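Local coordinates for protein UL37 (Suid herpesvirus 1, PDB 4K70) that probably controls trafficking of viral particles as an inner tegument protein of the herpesvirus, this chain being its N-terminal half, at residues A[192-197]-A[216-221]; A[325-330]-A[338-343]; A[356-361]-A[410-415]. All coordinates share one frame; numbering follows the deposited sequence.

Interaction 1 of 3, residues A[192-197]-A[216-221]; sequences LPLALA and LTIADE
Ile218 meets two residues of the facing helix with two different branches. Its CG1 lies 3.5 Å from Ala197 CB, tighter than ordinary van der Waals contact, and its terminal CD1 reaches past that methyl to the backbone, 3.6 Å from Ala197 C. The other branch, CG2, comes up against the tip of Leu194, with Ile218 CG2 and Leu194 CD1 3.6 Å apart. The long axes of these two side chains run at about a right angle. The division of labour follows from the first torsion of Ile218 (chi1 -68°), which turns CG1 opposite the carbonyl carbon and leaves CG2 opposite the backbone nitrogen.

The pattern is that of an antiparallel helix pair, helix 191-201 returning as helix 208-223. The two short segments run at 156° to each other with axes 10.0 Å apart, and Ala197 directs a mere methyl at the partner helix, against which the isoleucine packs tightly.

At the margin of this buried apolar contact, Thr217 OG1 is hydrogen-bonded to Phe214 O of its own helix. Phe222 packs on Leu194 and Phe223 on Ile218, both from helix 208-223. On a different side of helix 191-201, Leu192 and Leu196 rest on helix 333-342. On helix 208-223, Asp220 forms salt bridges to Arg264 and Arg277.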
ATOM      1  N   LEU A 192       4.243  -5.848  -8.919  1.00 26.16           N
ATOM      2  CA  LEU A 192       5.247  -6.834  -8.503  1.00 25.66           C
ATOM      3  C   LEU A 192       4.921  -8.271  -8.978  1.00 22.97           C
ATOM      4  O   LEU A 192       5.748  -8.914  -9.623  1.00 23.73           O
ATOM      5  CB  LEU A 192       5.479  -6.769  -6.990  1.00 20.49           C
ATOM      6  CG  LEU A 192       6.376  -7.861  -6.386  1.00 26.94           C
ATOM      7  CD1 LEU A 192       7.768  -7.817  -6.994  1.00 21.38           C
ATOM      8  CD2 LEU A 192       6.421  -7.732  -4.866  1.00 22.07           C
ATOM      9  N   PRO A 193       3.711  -8.768  -8.678  1.00 22.20           N
ATOM     10  CA  PRO A 193       3.306 -10.113  -9.124  1.00 24.10           C
ATOM     11  C   PRO A 193       3.318 -10.262 -10.647  1.00 27.98           C
ATOM     12  O   PRO A 193       3.583 -11.347 -11.167  1.00 22.73           O
ATOM     13  CB  PRO A 193       1.859 -10.227  -8.638  1.00 27.85           C
ATOM     14  CG  PRO A 193       1.743  -9.265  -7.524  1.00 28.31           C
ATOM     15  CD  PRO A 193       2.721  -8.155  -7.782  1.00 22.89           C
ATOM     16  N   LEU A 194       3.003  -9.181 -11.356  1.00 27.02           N
ATOM     17  CA  LEU A 194       3.059  -9.187 -12.811  1.00 25.86           C
ATOM     18  C   LEU A 194       4.503  -9.327 -13.286  1.00 24.88           C
ATOM     19  O   LEU A 194       4.796 -10.170 -14.130  1.00 26.74           O
ATOM     20  CB  LEU A 194       2.410  -7.913 -13.399  1.00 24.10           C
ATOM     21  CG  LEU A 194       2.673  -7.671 -14.883  1.00 28.03           C
ATOM     22  CD1 LEU A 194       2.193  -8.846 -15.713  1.00 27.19           C
ATOM     23  CD2 LEU A 194       2.017  -6.364 -15.370  1.00 28.32           C
ATOM     24  N   ALA A 195       5.395  -8.486 -12.758  1.00 25.69           N
ATOM     25  CA  ALA A 195       6.823  -8.565 -13.081  1.00 27.11           C
ATOM     26  C   ALA A 195       7.407  -9.950 -12.759  1.00 28.24           C
ATOM     27  O   ALA A 195       8.182 -10.517 -13.540  1.00 27.25           O
ATOM     28  CB  ALA A 195       7.603  -7.487 -12.328  1.00 24.90           C
ATOM     29  N   LEU A 196       7.049 -10.481 -11.599  1.00 21.53           N
ATOM     30  CA  LEU A 196       7.512 -11.821 -11.219  1.00 24.06           C
ATOM     31  C   LEU A 196       7.021 -12.901 -12.185  1.00 28.15           C
ATOM     32  O   LEU A 196       7.782 -13.798 -12.544  1.00 27.20           O
ATOM     33  CB  LEU A 196       7.112 -12.148  -9.781  1.00 19.99           C
ATOM     34  CG  LEU A 196       7.871 -11.332  -8.724  1.00 28.63           C
ATOM     35  CD1 LEU A 196       7.251 -11.458  -7.339  1.00 25.02           C
ATOM     36  CD2 LEU A 196       9.342 -11.713  -8.703  1.00 28.02           C
ATOM     37  N   ALA A 197       5.760 -12.819 -12.617  1.00 22.57           N
ATOM     38  CA  ALA A 197       5.250 -13.822 -13.547  1.00 22.82           C
ATOM     39  C   ALA A 197       5.914 -13.705 -14.920  1.00 24.84           C
ATOM     40  O   ALA A 197       6.206 -14.709 -15.578  1.00 26.11           O
ATOM     41  CB  ALA A 197       3.720 -13.739 -13.668  1.00 24.83           C
ATOM     42  N   LEU A 216      -0.601 -17.492 -19.374  1.00 24.85           N
ATOM     43  CA  LEU A 216      -2.037 -17.480 -19.140  1.00 27.78           C
ATOM     44  C   LEU A 216      -2.390 -16.816 -17.825  1.00 26.75           C
ATOM     45  O   LEU A 216      -3.353 -16.054 -17.760  1.00 27.86           O
ATOM     46  CB  LEU A 216      -2.628 -18.887 -19.201  1.00 25.84           C
ATOM     47  CG  LEU A 216      -2.551 -19.534 -20.585  1.00 28.23           C
ATOM     48  CD1 LEU A 216      -3.281 -20.890 -20.603  1.00 24.25           C
ATOM     49  CD2 LEU A 216      -3.123 -18.583 -21.623  1.00 28.01           C
ATOM     50  N   THR A 217      -1.625 -17.086 -16.772  1.00 27.55           N
ATOM     51  CA  THR A 217      -1.884 -16.389 -15.508  1.00 28.79           C
ATOM     52  C   THR A 217      -1.760 -14.867 -15.684  1.00 26.90           C
ATOM     53  O   THR A 217      -2.517 -14.095 -15.087  1.00 25.96           O
ATOM     54  CB  THR A 217      -0.979 -16.865 -14.339  1.00 27.58           C
ATOM     55  OG1 THR A 217       0.369 -16.406 -14.538  1.00 24.52           O
ATOM     56  CG2 THR A 217      -1.011 -18.400 -14.186  1.00 20.94           C
ATOM     57  N   ILE A 218      -0.814 -14.443 -16.515  1.00 25.36           N
ATOM     58  CA  ILE A 218      -0.596 -13.016 -16.741  1.00 26.17           C
ATOM     59  C   ILE A 218      -1.764 -12.427 -17.539  1.00 29.05           C
ATOM     60  O   ILE A 218      -2.287 -11.356 -17.213  1.00 27.68           O
ATOM     61  CB  ILE A 218       0.725 -12.757 -17.481  1.00 23.20           C
ATOM     62  CG1 ILE A 218       1.912 -13.121 -16.583  1.00 27.07           C
ATOM     63  CG2 ILE A 218       0.825 -11.284 -17.910  1.00 25.03           C
ATOM     64  CD1 ILE A 218       3.226 -13.290 -17.338  1.00 25.41           C
ATOM     65  N   ALA A 219      -2.175 -13.131 -18.584  1.00 26.05           N
ATOM     66  CA  ALA A 219      -3.298 -12.672 -19.395  1.00 28.51           C
ATOM     67  C   ALA A 219      -4.528 -12.510 -18.510  1.00 31.37           C
ATOM     68  O   ALA A 219      -5.230 -11.501 -18.591  1.00 29.31           O
ATOM     69  CB  ALA A 219      -3.567 -13.640 -20.539  1.00 24.91           C
ATOM     70  N   ASP A 220      -4.749 -13.486 -17.627  1.00 29.05           N
ATOM     71  CA  ASP A 220      -5.950 -13.517 -16.783  1.00 29.38           C
ATOM     72  C   ASP A 220      -5.954 -12.534 -15.600  1.00 30.82           C
ATOM     73  O   ASP A 220      -6.991 -11.976 -15.264  1.00 32.89           O
ATOM     74  CB  ASP A 220      -6.221 -14.944 -16.278  1.00 27.91           C
ATOM     75  CG  ASP A 220      -6.662 -15.874 -17.391  1.00 35.84           C
ATOM     76  OD1 ASP A 220      -6.909 -15.367 -18.510  1.00 36.08           O
ATOM     77  OD2 ASP A 220      -6.771 -17.095 -17.155  1.00 35.79           O
ATOM     78  N   GLU A 221      -4.807 -12.336 -14.961  1.00 27.31           N
ATOM     79  CA  GLU A 221      -4.710 -11.476 -13.784  0.54 31.44           C
ATOM     80  C   GLU A 221      -4.538 -10.015 -14.174  1.00 29.62           C
ATOM     81  O   GLU A 221      -5.001  -9.116 -13.481  1.00 33.92           O
ATOM     82  CB  GLU A 221      -3.516 -11.888 -12.909  0.54 28.27           C
ATOM     83  CG  GLU A 221      -3.498 -13.354 -12.457  0.54 31.10           C
ATOM     84  CD  GLU A 221      -4.153 -13.574 -11.104  0.54 31.35           C
ATOM     85  OE1 GLU A 221      -4.898 -12.676 -10.651  0.54 30.44           O
ATOM     86  OE2 GLU A 221      -3.918 -14.644 -10.496  0.54 25.04           O
TER

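Interaction 2 of 3, residues A[325-330]-A[338-343]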
ATOM      1  N   GLU A 325       8.310 -23.981   2.562  1.00 23.34           N
ATOM      2  CA  GLU A 325       9.508 -23.629   3.324  1.00 25.45           C
ATOM      3  C   GLU A 325       9.972 -22.199   3.013  1.00 28.44           C
ATOM      4  O   GLU A 325      10.270 -21.416   3.927  1.00 27.23           O
ATOM      5  CB  GLU A 325      10.644 -24.633   3.060  1.00 29.95           C
ATOM      6  CG  GLU A 325      10.403 -26.000   3.704  1.00 37.04           C
ATOM      7  CD  GLU A 325      11.439 -27.057   3.304  1.00 49.36           C
ATOM      8  OE1 GLU A 325      12.490 -26.679   2.733  1.00 49.00           O
ATOM      9  OE2 GLU A 325      11.194 -28.266   3.560  1.00 43.77           O
ATOM     10  N   ALA A 326      10.046 -21.862   1.728  1.00 22.46           N
ATOM     11  CA  ALA A 326      10.517 -20.528   1.346  1.00 25.22           C
ATOM     12  C   ALA A 326       9.548 -19.436   1.799  1.00 22.27           C
ATOM     13  O   ALA A 326       9.969 -18.340   2.174  1.00 26.47           O
ATOM     14  CB  ALA A 326      10.781 -20.450  -0.150  1.00 27.01           C
ATOM     15  N   VAL A 327       8.248 -19.737   1.768  1.00 23.92           N
ATOM     16  CA  VAL A 327       7.223 -18.798   2.235  1.00 22.22           C
ATOM     17  C   VAL A 327       7.347 -18.564   3.740  1.00 22.49           C
ATOM     18  O   VAL A 327       7.215 -17.445   4.226  1.00 24.03           O
ATOM     19  CB  VAL A 327       5.776 -19.311   1.945  1.00 25.35           C
ATOM     20  CG1 VAL A 327       4.776 -18.595   2.859  1.00 18.58           C
ATOM     21  CG2 VAL A 327       5.407 -19.146   0.452  1.00 19.83           C
ATOM     22  N   GLN A 328       7.580 -19.637   4.482  1.00 25.74           N
ATOM     23  CA  GLN A 328       7.768 -19.522   5.917  1.00 25.80           C
ATOM     24  C   GLN A 328       9.002 -18.706   6.254  1.00 25.29           C
ATOM     25  O   GLN A 328       8.998 -17.942   7.220  1.00 28.41           O
ATOM     26  CB  GLN A 328       7.909 -20.902   6.545  1.00 26.89           C
ATOM     27  CG  GLN A 328       6.609 -21.619   6.770  1.00 23.39           C
ATOM     28  CD  GLN A 328       6.847 -23.007   7.313  1.00 30.02           C
ATOM     29  OE1 GLN A 328       7.002 -23.968   6.556  1.00 31.86           O
ATOM     30  NE2 GLN A 328       6.907 -23.118   8.629  1.00 34.49           N
ATOM     31  N   ALA A 329      10.061 -18.863   5.467  1.00 22.36           N
ATOM     32  CA  ALA A 329      11.330 -18.201   5.788  1.00 25.42           C
ATOM     33  C   ALA A 329      11.340 -16.713   5.440  1.00 29.88           C
ATOM     34  O   ALA A 329      12.256 -15.980   5.829  1.00 30.15           O
ATOM     35  CB  ALA A 329      12.461 -18.892   5.078  1.00 29.89           C
ATOM     36  N   SER A 330      10.333 -16.277   4.685  1.00 24.12           N
ATOM     37  CA  SER A 330      10.276 -14.904   4.171  1.00 26.31           C
ATOM     38  C   SER A 330       9.983 -13.893   5.273  1.00 26.50           C
ATOM     39  O   SER A 330       9.061 -14.080   6.069  1.00 25.35           O
ATOM     40  CB  SER A 330       9.189 -14.790   3.091  1.00 22.10           C
ATOM     41  OG  SER A 330       9.499 -15.571   1.948  1.00 25.27           O
ATOM     42  N   GLU A 338       7.785 -13.228  -4.088  1.00 20.37           N
ATOM     43  CA  GLU A 338       8.661 -13.898  -5.053  1.00 22.97           C
ATOM     44  C   GLU A 338       8.583 -15.422  -4.908  1.00 24.49           C
ATOM     45  O   GLU A 338       8.605 -16.156  -5.897  1.00 23.92           O
ATOM     46  CB  GLU A 338      10.118 -13.436  -4.898  1.00 25.88           C
ATOM     47  CG  GLU A 338      11.088 -14.250  -5.754  1.00 30.59           C
ATOM     48  CD  GLU A 338      12.441 -13.576  -5.915  1.00 46.27           C
ATOM     49  OE1 GLU A 338      12.650 -12.512  -5.293  1.00 48.30           O
ATOM     50  OE2 GLU A 338      13.290 -14.103  -6.669  1.00 55.70           O
ATOM     51  N   ALA A 339       8.487 -15.891  -3.670  1.00 21.07           N
ATOM     52  CA  ALA A 339       8.405 -17.321  -3.413  1.00 22.86           C
ATOM     53  C   ALA A 339       7.105 -17.867  -3.973  1.00 24.84           C
ATOM     54  O   ALA A 339       7.089 -18.939  -4.590  1.00 23.81           O
ATOM     55  CB  ALA A 339       8.490 -17.597  -1.926  1.00 24.52           C
ATOM     56  N   LEU A 340       6.017 -17.131  -3.759  1.00 22.06           N
ATOM     57  CA  LEU A 340       4.697 -17.605  -4.181  1.00 21.15           C
ATOM     58  C   LEU A 340       4.586 -17.657  -5.690  1.00 21.40           C
ATOM     59  O   LEU A 340       4.285 -18.694  -6.258  1.00 23.28           O
ATOM     60  CB  LEU A 340       3.604 -16.705  -3.616  1.00 22.23           C
ATOM     61  CG  LEU A 340       3.400 -16.839  -2.109  1.00 24.00           C
ATOM     62  CD1 LEU A 340       2.613 -15.655  -1.568  1.00 19.23           C
ATOM     63  CD2 LEU A 340       2.671 -18.144  -1.813  1.00 19.37           C
ATOM     64  N   VAL A 341       4.821 -16.521  -6.339  1.00 21.65           N
ATOM     65  CA  VAL A 341       4.601 -16.402  -7.773  1.00 21.58           C
ATOM     66  C   VAL A 341       5.541 -17.295  -8.584  1.00 22.12           C
ATOM     67  O   VAL A 341       5.133 -17.905  -9.567  1.00 22.07           O
ATOM     68  CB  VAL A 341       4.758 -14.926  -8.228  1.00 21.92           C
ATOM     69  CG1 VAL A 341       4.643 -14.830  -9.737  1.00 21.08           C
ATOM     70  CG2 VAL A 341       3.726 -14.038  -7.513  1.00 20.19           C
ATOM     71  N   THR A 342       6.807 -17.347  -8.167  1.00 22.86           N
ATOM     72  CA  THR A 342       7.807 -18.210  -8.794  1.00 26.21           C
ATOM     73  C   THR A 342       7.365 -19.675  -8.800  1.00 24.63           C
ATOM     74  O   THR A 342       7.639 -20.407  -9.757  1.00 25.56           O
ATOM     75  CB  THR A 342       9.194 -18.076  -8.086  1.00 24.88           C
ATOM     76  OG1 THR A 342       9.638 -16.721  -8.174  1.00 32.10           O
ATOM     77  CG2 THR A 342      10.226 -18.950  -8.742  1.00 32.08           C
ATOM     78  N   ALA A 343       6.659 -20.090  -7.749  1.00 22.05           N
ATOM     79  CA  ALA A 343       6.200 -21.477  -7.631  1.00 25.17           C
ATOM     80  C   ALA A 343       4.839 -21.688  -8.291  1.00 23.93           C
ATOM     81  O   ALA A 343       4.300 -22.798  -8.270  1.00 25.75           O
ATOM     82  CB  ALA A 343       6.150 -21.908  -6.175  1.00 23.31           C
TER
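Ala326 and Ala339 touch methyl to methyl, CB to CB at 4.1 Å, without a ring or planar side chain at the interface; the flat groups that matter are two peptide carbonyls, one on each helix. Against the carbonyl of Ala326, the hydroxyl of Ser330 sits off the peptide plane, tilted 25° from it, and Ser330 OG donates to Ala326 O at 2.8 Å. The carbonyl of Glu338 is approached in much the same way: Thr342 OG1 donates to Glu338 O at 2.6 Å from 21° off the plane, and Thr342 N shares the same acceptor. Each hydroxyl thus bonds back to a carbonyl four residues earlier in its own segment.

With these hydroxyls bonded to their own backbone, apolar atoms make the join. Ala339 CB is directed at the partner helix and also lies 4.2 Å from Val327 CG2. Placed anti to its carbonyl carbon and beside the backbone nitrogen, Val327 CG2 also reaches Leu340, lying 3.7 Å from Leu340 CD2, and the two side chains cross obliquely.

This is a short helical hairpin: helix 321-329 turns back into helix 333-342, the two segments running at 159°, with axes 9.1 Å apart.

One flank of the hairpin is closed by helix 366-385, whose Val377 touches Val327 and whose Thr374 and Val381 touch Leu340. Where helix 333-342 ends, Thr342 O accepts a hydrogen bond from Gln200 of helix 191-201.

Interaction 3 of 3, residues A[356-361]-A[410-415]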
ATOM      1  N   ALA A 356      -9.612 -26.265  -2.794  1.00 23.40           N
ATOM      2  CA  ALA A 356      -9.436 -27.687  -3.064  1.00 23.82           C
ATOM      3  C   ALA A 356      -8.908 -28.456  -1.855  1.00 26.89           C
ATOM      4  O   ALA A 356      -9.365 -29.560  -1.557  1.00 21.97           O
ATOM      5  CB  ALA A 356      -8.509 -27.880  -4.246  1.00 24.37           C
ATOM      6  N   VAL A 357      -7.920 -27.891  -1.166  1.00 21.75           N
ATOM      7  CA  VAL A 357      -7.339 -28.579  -0.027  1.00 20.59           C
ATOM      8  C   VAL A 357      -8.257 -28.513   1.186  1.00 22.34           C
ATOM      9  O   VAL A 357      -8.461 -29.519   1.859  1.00 21.51           O
ATOM     10  CB  VAL A 357      -5.954 -27.989   0.354  1.00 21.94           C
ATOM     11  CG1 VAL A 357      -5.516 -28.529   1.698  1.00 20.62           C
ATOM     12  CG2 VAL A 357      -4.934 -28.312  -0.715  1.00 21.10           C
ATOM     13  N   LEU A 358      -8.811 -27.333   1.477  1.00 21.09           N
ATOM     14  CA  LEU A 358      -9.635 -27.197   2.678  1.00 22.85           C
ATOM     15  C   LEU A 358     -10.927 -28.022   2.567  1.00 27.51           C
ATOM     16  O   LEU A 358     -11.513 -28.423   3.574  1.00 29.89           O
ATOM     17  CB  LEU A 358      -9.955 -25.731   2.983  1.00 24.22           C
ATOM     18  CG  LEU A 358      -8.772 -24.904   3.500  1.00 28.97           C
ATOM     19  CD1 LEU A 358      -9.207 -23.470   3.856  1.00 27.49           C
ATOM     20  CD2 LEU A 358      -8.126 -25.596   4.678  1.00 22.74           C
ATOM     21  N   ASP A 359     -11.360 -28.284   1.341  1.00 26.90           N
ATOM     22  CA  ASP A 359     -12.533 -29.125   1.146  1.00 31.94           C
ATOM     23  C   ASP A 359     -12.265 -30.569   1.586  1.00 31.29           C
ATOM     24  O   ASP A 359     -13.179 -31.375   1.639  1.00 34.47           O
ATOM     25  CB  ASP A 359     -13.021 -29.081  -0.308  1.00 30.52           C
ATOM     26  CG  ASP A 359     -13.919 -27.868  -0.598  1.00 44.29           C
ATOM     27  OD1 ASP A 359     -14.414 -27.227   0.364  1.00 44.50           O
ATOM     28  OD2 ASP A 359     -14.139 -27.565  -1.797  1.00 40.14           O
ATOM     29  N   ARG A 360     -11.016 -30.895   1.910  1.00 30.48           N
ATOM     30  CA  ARG A 360     -10.686 -32.256   2.332  1.00 27.02           C
ATOM     31  C   ARG A 360     -10.389 -32.363   3.808  1.00 28.65           C
ATOM     32  O   ARG A 360     -10.242 -33.466   4.333  1.00 28.50           O
ATOM     33  CB  ARG A 360      -9.519 -32.808   1.527  1.00 28.74           C
ATOM     34  CG  ARG A 360      -9.893 -33.019   0.103  1.00 36.57           C
ATOM     35  CD  ARG A 360      -8.756 -33.542  -0.731  1.00 39.07           C
ATOM     36  NE  ARG A 360      -9.224 -33.679  -2.106  1.00 43.99           N
ATOM     37  CZ  ARG A 360      -9.509 -34.839  -2.683  1.00 42.30           C
ATOM     38  NH1 ARG A 360      -9.330 -35.972  -2.010  1.00 38.77           N
ATOM     39  NH2 ARG A 360      -9.952 -34.860  -3.939  1.00 43.08           N
ATOM     40  N   ALA A 361     -10.309 -31.218   4.474  1.00 24.01           N
ATOM     41  CA  ALA A 361     -10.070 -31.175   5.913  1.00 30.42           C
ATOM     42  C   ALA A 361     -11.239 -31.823   6.656  1.00 26.28           C
ATOM     43  O   ALA A 361     -12.359 -31.830   6.147  1.00 27.64           O
ATOM     44  CB  ALA A 361      -9.878 -29.720   6.363  1.00 24.29           C
ATOM     45  N   GLY A 410      -9.684 -20.506  11.840  1.00 29.28           N
ATOM     46  CA  GLY A 410      -9.527 -20.996  13.203  1.00 29.20           C
ATOM     47  C   GLY A 410      -9.827 -22.476  13.333  1.00 32.46           C
ATOM     48  O   GLY A 410      -9.236 -23.178  14.151  1.00 35.82           O
ATOM     49  N   ASP A 411     -10.727 -22.959  12.487  1.00 31.80           N
ATOM     50  CA  ASP A 411     -11.206 -24.326  12.579  1.00 36.08           C
ATOM     51  C   ASP A 411     -10.404 -25.309  11.728  1.00 33.34           C
ATOM     52  O   ASP A 411     -10.536 -26.519  11.897  1.00 37.54           O
ATOM     53  CB  ASP A 411     -12.697 -24.388  12.212  1.00 39.27           C
ATOM     54  CG  ASP A 411     -13.595 -23.848  13.321  1.00 47.43           C
ATOM     55  OD1 ASP A 411     -13.169 -23.868  14.500  1.00 51.03           O
ATOM     56  OD2 ASP A 411     -14.725 -23.404  13.018  1.00 50.30           O
ATOM     57  N   VAL A 412      -9.584 -24.805  10.813  1.00 28.41           N
ATOM     58  CA  VAL A 412      -8.749 -25.685   9.990  1.00 28.67           C
ATOM     59  C   VAL A 412      -7.253 -25.567  10.272  1.00 26.67           C
ATOM     60  O   VAL A 412      -6.446 -26.195   9.584  1.00 26.28           O
ATOM     61  CB  VAL A 412      -8.969 -25.461   8.468  1.00 27.76           C
ATOM     62  CG1 VAL A 412     -10.328 -26.013   8.024  1.00 28.43           C
ATOM     63  CG2 VAL A 412      -8.813 -23.983   8.105  1.00 26.05           C
ATOM     64  N   THR A 413      -6.863 -24.767  11.260  1.00 27.22           N
ATOM     65  CA  THR A 413      -5.433 -24.586  11.473  1.00 25.56           C
ATOM     66  C   THR A 413      -4.813 -25.884  11.982  1.00 28.00           C
ATOM     67  O   THR A 413      -3.769 -26.295  11.492  1.00 27.06           O
ATOM     68  CB  THR A 413      -5.066 -23.357  12.375  1.00 28.82           C
ATOM     69  OG1 THR A 413      -5.710 -23.467  13.646  1.00 36.85           O
ATOM     70  CG2 THR A 413      -5.494 -22.057  11.716  1.00 28.26           C
ATOM     71  N   ALA A 414      -5.470 -26.542  12.933  1.00 25.54           N
ATOM     72  CA  ALA A 414      -4.986 -27.850  13.407  1.00 29.51           C
ATOM     73  C   ALA A 414      -4.837 -28.819  12.239  1.00 26.34           C
ATOM     74  O   ALA A 414      -3.806 -29.463  12.103  1.00 28.80           O
ATOM     75  CB  ALA A 414      -5.916 -28.431  14.477  1.00 27.35           C
ATOM     76  N   ALA A 415      -5.852 -28.886  11.375  1.00 25.58           N
ATOM     77  CA  ALA A 415      -5.829 -29.810  10.242  1.00 23.72           C
ATOM     78  C   ALA A 415      -4.706 -29.499   9.265  1.00 27.69           C
ATOM     79  O   ALA A 415      -4.171 -30.393   8.612  1.00 29.45           O
ATOM     80  CB  ALA A 415      -7.178 -29.807   9.517  1.00 25.58           C
TER
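Val412 gives up more surface to this contact than any other residue, and Leu358 and Ala361 share the other side of it almost evenly. The tip of Leu358 lies against the branch point of the valine: Leu358 CD2 is 3.8 Å from Val412 CG2 and 3.9 Å from Val412 CB, so a single methyl presses on the fork and not on one arm of it. The two side chains meet at about a right angle. Val412 CG1, opposite the carbonyl carbon in the first torsion (chi1 -72°), is the arm that also reaches Ala361, with Val412 CG1 and Ala361 CB 4.1 Å apart.

Ala361 then passes the contact on to a second residue of the facing segment, its CB lying 4.2 Å from Ala415 CB. Leu358 and Ala361 can serve the same surface because a type I turn joins them; Ala361 N donates to Leu358 O at 3.2 Å. The join is made of aliphatic carbons alone.

On one side stands the C-terminal end of helix 347-358, on the other the loop between helices 405-409 and 422-431. Leu416, further along that loop, also packs on Leu358, and Ala415 O receives a weak hydrogen bond from Arg369 of helix 366-385, which comes between the two segments in the chain.

In the fold
All three contacts rely on aliphatic side chains, yet their settings differ. Interactions 1 and 2 pair successive antiparallel helices, the first fully buried, the second buried with an exposed margin at Ala326; interaction 3, partly buried and farther from the chain's centre, sets a helix end against a loop distant in sequence. The first two touch: Leu196 CB meets Val341 CG1 at 3.6 Å, so helix 333-342 serves both its own hairpin and helix 191-201. Interaction 3 touches neither, but helix 366-385 packs on interaction 2 and reaches interaction 3 by a weak hydrogen bond. In interactions 1 and 2 hydroxyls bond back to nearby backbone carbonyls; the touching residues of interaction 3 have only aliphatic side chains.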